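Autophagy protein 5 (PDB 2DYO) serves autophagic vesicle formation and cytoplasm-to-vacuole transport in yeast, and is also required for mitophagy and for selective degradation of the nucleus. Local coordinates at residues 88-100 and 275-287. Numbering follows the deposited sequence.
Sequences YPVGVLFDCLAGK and SFDGFLYITLVPI
Tyr281 turns its CG anti to the carbonyl carbon (chi1 -68°), setting one ring face against the methyls of Val92, whose CG1 is anti to the backbone N, an arrangement in which both methyls bear on the tyrosine. Val92 CG2 stands over that face, 3.9 Å from the Tyr281 ring centroid and 28° off its normal, a CH-pi contact; Val92 CG1 packs on Tyr281 CD2. At the far end of the ring, Pro89 CD lies 3.8 Å from Tyr281 OH, while Tyr281 CE2 comes in the plane of the Tyr88 ring, at its edge, 3.7 Å from Tyr88 CD2. Pro89, the N-cap residue of helix 90-98, also presses its CB and CG against the Phe276 ring, Pro89 CG to Phe276 CE2 being 3.6 Å. Asp277 holds the phenol end: Tyr281 OH donates to the syn lone pair of Asp277 OD1 at 2.6 Å, and Asp277 OD2 closes an Asx turn by accepting from Phe279 N. A phenylalanine in place of Tyr281 would probably keep the Val92 contact but leave Asp277 OD1 without this donor and the ring less firmly fixed. Further along, a water bridges helix to strand, donating to Asp95 OD2; its oxygen is 2.8 Å from Thr283 OG1, from which it accepts. Asp95 also takes a salt bridge from Arg44 and a bond from Gly257 N, and Gln208 donates to Thr283 OG1. Past Gly99, Lys100 stretches out to the Ile287 carbonyl, Lys100 NZ to Ile287 O 3.2 Å, though its side chain is poorly ordered. Helix 90-98 of the UblA region thus runs almost parallel to strand 280-286 of the UblB sheet, 9° between axes. The bond within 275-287 holds the ring on which Pro89 and Val92 pack; in the buried polar middle, bridged by a water, Arg44 likely stabilises the Asp95 carboxylate as an anion.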
loop_
_atom_site.group_PDB
_atom_site.type_symbol
_atom_site.label_atom_id
_atom_site.label_comp_id
_atom_site.label_asym_id
_atom_site.label_seq_id
_atom_site.Cartn_x
_atom_site.Cartn_y
_atom_site.Cartn_z
ATOM N N TYR A 88 -4.417 -3.030 -2.191
ATOM C CA TYR A 88 -4.130 -1.747 -1.553
ATOM C C TYR A 88 -2.646 -1.792 -1.270
ATOM O O TYR A 88 -2.107 -2.864 -1.009
ATOM C CB TYR A 88 -4.883 -1.583 -0.226
ATOM C CG TYR A 88 -6.355 -1.342 -0.407
ATOM C CD1 TYR A 88 -7.244 -2.406 -0.524
ATOM C CD2 TYR A 88 -6.856 -0.046 -0.514
ATOM C CE1 TYR A 88 -8.604 -2.188 -0.744
ATOM C CE2 TYR A 88 -8.211 0.186 -0.738
ATOM C CZ TYR A 88 -9.078 -0.892 -0.851
ATOM O OH TYR A 88 -10.414 -0.668 -1.074
ATOM N N PRO A 89 -1.957 -0.641 -1.323
ATOM C CA PRO A 89 -0.519 -0.690 -1.040
ATOM C C PRO A 89 -0.299 -1.322 0.327
ATOM O O PRO A 89 -1.099 -1.130 1.238
ATOM C CB PRO A 89 -0.107 0.783 -1.055
ATOM C CG PRO A 89 -1.076 1.400 -2.030
ATOM C CD PRO A 89 -2.389 0.728 -1.659
ATOM N N VAL A 90 0.792 -2.063 0.466
ATOM C CA VAL A 90 1.132 -2.714 1.728
ATOM C C VAL A 90 1.167 -1.718 2.891
ATOM O O VAL A 90 0.705 -2.026 3.991
ATOM C CB VAL A 90 2.513 -3.423 1.611
ATOM C CG1 VAL A 90 2.956 -3.979 2.965
ATOM C CG2 VAL A 90 2.411 -4.550 0.590
ATOM N N GLY A 91 1.713 -0.530 2.648
ATOM C CA GLY A 91 1.791 0.468 3.704
ATOM C C GLY A 91 0.423 0.939 4.163
ATOM O O GLY A 91 0.226 1.260 5.338
ATOM N N VAL A 92 -0.520 1.005 3.229
ATOM C CA VAL A 92 -1.888 1.419 3.529
ATOM C C VAL A 92 -2.582 0.330 4.349
ATOM O O VAL A 92 -3.356 0.619 5.269
ATOM C CB VAL A 92 -2.677 1.697 2.221
ATOM C CG1 VAL A 92 -4.156 1.954 2.532
ATOM C CG2 VAL A 92 -2.086 2.935 1.522
ATOM N N LEU A 93 -2.310 -0.926 4.012
ATOM C CA LEU A 93 -2.890 -2.035 4.762
ATOM C C LEU A 93 -2.315 -1.979 6.175
ATOM O O LEU A 93 -3.035 -2.156 7.165
ATOM C CB LEU A 93 -2.529 -3.375 4.110
ATOM C CG LEU A 93 -3.197 -3.728 2.774
ATOM C CD1 LEU A 93 -2.615 -5.032 2.236
ATOM C CD2 LEU A 93 -4.698 -3.863 2.964
ATOM N N PHE A 94 -1.012 -1.712 6.259
ATOM C CA PHE A 94 -0.331 -1.640 7.549
ATOM C C PHE A 94 -0.917 -0.538 8.428
ATOM O O PHE A 94 -1.205 -0.763 9.604
ATOM C CB PHE A 94 1.166 -1.375 7.353
ATOM C CG PHE A 94 1.949 -1.356 8.640
ATOM C CD1 PHE A 94 2.322 -2.542 9.261
ATOM C CD2 PHE A 94 2.298 -0.151 9.236
ATOM C CE1 PHE A 94 3.038 -2.527 10.464
ATOM C CE2 PHE A 94 3.010 -0.123 10.437
ATOM C CZ PHE A 94 3.383 -1.314 11.050
ATOM N N ASP A 95 -1.073 0.657 7.863
ATOM C CA ASP A 95 -1.616 1.787 8.610
ATOM C C ASP A 95 -3.000 1.463 9.145
ATOM O O ASP A 95 -3.345 1.830 10.266
ATOM C CB ASP A 95 -1.698 3.037 7.728
ATOM C CG ASP A 95 -0.338 3.605 7.388
ATOM O OD1 ASP A 95 0.672 3.065 7.879
ATOM O OD2 ASP A 95 -0.276 4.600 6.634
ATOM N N CYS A 96 -3.790 0.770 8.337
ATOM C CA CYS A 96 -5.134 0.401 8.734
ATOM C C CYS A 96 -5.117 -0.581 9.902
ATOM O O CYS A 96 -5.995 -0.545 10.761
ATOM C CB CYS A 96 -5.879 -0.213 7.551
ATOM S SG CYS A 96 -7.463 -0.907 8.015
ATOM N N LEU A 97 -4.115 -1.455 9.935
ATOM C CA LEU A 97 -4.001 -2.442 11.005
ATOM C C LEU A 97 -3.278 -1.908 12.244
ATOM O O LEU A 97 -3.595 -2.300 13.366
ATOM C CB LEU A 97 -3.271 -3.689 10.496
ATOM C CG LEU A 97 -3.922 -4.462 9.345
ATOM C CD1 LEU A 97 -2.974 -5.547 8.848
ATOM C CD2 LEU A 97 -5.232 -5.064 9.813
ATOM N N ALA A 98 -2.314 -1.018 12.037
ATOM C CA ALA A 98 -1.525 -0.454 13.133
ATOM C C ALA A 98 -2.313 0.466 14.055
ATOM O O ALA A 98 -2.088 0.482 15.267
ATOM C CB ALA A 98 -0.318 0.295 12.572
ATOM N N GLY A 99 -3.232 1.236 13.485
ATOM C CA GLY A 99 -4.015 2.146 14.300
ATOM C C GLY A 99 -3.166 3.306 14.786
ATOM O O GLY A 99 -2.347 3.840 14.042
ATOM N N LYS A 100 -3.336 3.694 16.044
ATOM C CA LYS A 100 -2.568 4.813 16.574
ATOM C C LYS A 100 -1.084 4.490 16.794
ATOM O O LYS A 100 -0.287 5.390 17.063
ATOM C CB LYS A 100 -3.197 5.302 17.882
ATOM C CG LYS A 100 -2.664 6.651 18.352
ATOM C CD LYS A 100 -3.286 7.086 19.669
ATOM C CE LYS A 100 -2.783 8.459 20.082
ATOM N NZ LYS A 100 -3.213 8.808 21.463
ATOM N N SER A 275 0.354 7.551 -2.558
ATOM C CA SER A 275 0.943 6.225 -2.669
ATOM C C SER A 275 1.333 5.900 -4.115
ATOM O O SER A 275 1.041 6.674 -5.031
ATOM C CB SER A 275 -0.030 5.181 -2.122
ATOM O OG SER A 275 -0.319 5.441 -0.753
ATOM N N PHE A 276 1.972 4.747 -4.314
ATOM C CA PHE A 276 2.454 4.344 -5.636
ATOM C C PHE A 276 1.389 4.018 -6.685
ATOM O O PHE A 276 1.724 3.787 -7.846
ATOM C CB PHE A 276 3.434 3.165 -5.499
ATOM C CG PHE A 276 2.768 1.819 -5.449
ATOM C CD1 PHE A 276 2.794 0.974 -6.559
ATOM C CD2 PHE A 276 2.118 1.390 -4.295
ATOM C CE1 PHE A 276 2.175 -0.283 -6.521
ATOM C CE2 PHE A 276 1.494 0.135 -4.242
ATOM C CZ PHE A 276 1.524 -0.704 -5.359
ATOM N N ASP A 277 0.118 3.996 -6.288
ATOM C CA ASP A 277 -0.951 3.731 -7.247
ATOM C C ASP A 277 -1.605 5.049 -7.661
ATOM O O ASP A 277 -2.616 5.057 -8.360
ATOM C CB ASP A 277 -2.006 2.785 -6.664
ATOM C CG ASP A 277 -2.727 3.366 -5.462
ATOM O OD1 ASP A 277 -3.700 2.726 -5.015
ATOM O OD2 ASP A 277 -2.327 4.443 -4.961
ATOM N N GLY A 278 -1.013 6.161 -7.222
ATOM C CA GLY A 278 -1.534 7.472 -7.577
ATOM C C GLY A 278 -2.546 8.080 -6.623
ATOM O O GLY A 278 -2.845 9.273 -6.709
ATOM N N PHE A 279 -3.078 7.273 -5.714
ATOM C CA PHE A 279 -4.055 7.766 -4.749
ATOM C C PHE A 279 -3.421 8.147 -3.419
ATOM O O PHE A 279 -2.462 7.511 -2.967
ATOM C CB PHE A 279 -5.138 6.712 -4.468
ATOM C CG PHE A 279 -6.249 6.687 -5.479
ATOM C CD1 PHE A 279 -6.168 5.882 -6.608
ATOM C CD2 PHE A 279 -7.384 7.471 -5.297
ATOM C CE1 PHE A 279 -7.206 5.857 -7.545
ATOM C CE2 PHE A 279 -8.425 7.452 -6.226
ATOM C CZ PHE A 279 -8.333 6.644 -7.352
ATOM N N LEU A 280 -3.955 9.200 -2.808
ATOM C CA LEU A 280 -3.506 9.623 -1.485
ATOM C C LEU A 280 -4.438 8.889 -0.533
ATOM O O LEU A 280 -5.657 8.958 -0.686
ATOM C CB LEU A 280 -3.686 11.128 -1.282
ATOM C CG LEU A 280 -3.508 11.567 0.180
ATOM C CD1 LEU A 280 -2.055 11.347 0.622
ATOM C CD2 LEU A 280 -3.890 13.026 0.322
ATOM N N TYR A 281 -3.876 8.173 0.436
ATOM C CA TYR A 281 -4.696 7.447 1.394
ATOM C C TYR A 281 -4.536 8.008 2.796
ATOM O O TYR A 281 -3.417 8.236 3.257
ATOM C CB TYR A 281 -4.309 5.963 1.465
ATOM C CG TYR A 281 -4.615 5.137 0.243
ATOM C CD1 TYR A 281 -3.746 5.108 -0.838
ATOM C CD2 TYR A 281 -5.762 4.343 0.190
ATOM C CE1 TYR A 281 -4.002 4.299 -1.948
ATOM C CE2 TYR A 281 -6.030 3.539 -0.909
ATOM C CZ TYR A 281 -5.143 3.518 -1.971
ATOM O OH TYR A 281 -5.379 2.698 -3.041
ATOM N N ILE A 282 -5.649 8.257 3.474
ATOM C CA ILE A 282 -5.535 8.693 4.852
ATOM C C ILE A 282 -6.288 7.683 5.691
ATOM O O ILE A 282 -7.310 7.123 5.264
ATOM C CB ILE A 282 -6.058 10.132 5.097
ATOM C CG1 ILE A 282 -7.517 10.265 4.691
ATOM C CG2 ILE A 282 -5.193 11.137 4.328
ATOM C CD1 ILE A 282 -8.020 11.694 4.821
ATOM N N THR A 283 -5.749 7.414 6.871
ATOM C CA THR A 283 -6.354 6.463 7.787
ATOM C C THR A 283 -6.766 7.219 9.043
ATOM O O THR A 283 -5.951 7.894 9.666
ATOM C CB THR A 283 -5.349 5.353 8.147
ATOM O OG1 THR A 283 -4.978 4.656 6.949
ATOM C CG2 THR A 283 -5.954 4.372 9.142
ATOM N N LEU A 284 -8.042 7.120 9.394
ATOM C CA LEU A 284 -8.557 7.808 10.567
ATOM C C LEU A 284 -8.497 6.889 11.774
ATOM O O LEU A 284 -9.023 5.780 11.741
ATOM C CB LEU A 284 -9.999 8.247 10.326
ATOM C CG LEU A 284 -10.227 9.070 9.056
ATOM C CD1 LEU A 284 -11.711 9.394 8.928
ATOM C CD2 LEU A 284 -9.392 10.345 9.098
ATOM N N VAL A 285 -7.852 7.352 12.837
ATOM C CA VAL A 285 -7.746 6.557 14.053
ATOM C C VAL A 285 -8.191 7.371 15.270
ATOM O O VAL A 285 -7.913 8.566 15.372
ATOM C CB VAL A 285 -6.298 6.071 14.278
ATOM C CG1 VAL A 285 -5.782 5.365 13.020
ATOM C CG2 VAL A 285 -5.410 7.233 14.630
ATOM N N PRO A 286 -8.920 6.739 16.194
ATOM C CA PRO A 286 -9.369 7.469 17.381
ATOM C C PRO A 286 -8.183 7.878 18.248
ATOM O O PRO A 286 -7.241 7.104 18.423
ATOM C CB PRO A 286 -10.273 6.461 18.077
ATOM C CG PRO A 286 -10.850 5.686 16.919
ATOM C CD PRO A 286 -9.626 5.452 16.070
ATOM N N ILE A 287 -8.218 9.097 18.781
ATOM C CA ILE A 287 -7.133 9.564 19.639
ATOM C C ILE A 287 -7.344 9.046 21.055
ATOM O O ILE A 287 -6.432 8.487 21.658
ATOM C CB ILE A 287 -7.047 11.105 19.686
ATOM C CG1 ILE A 287 -6.744 11.663 18.296
ATOM C CG2 ILE A 287 -5.947 11.532 20.660
ATOM C CD1 ILE A 287 -6.667 13.178 18.253
HETATM O O HOH W 1 -2.720 5.995 5.985
#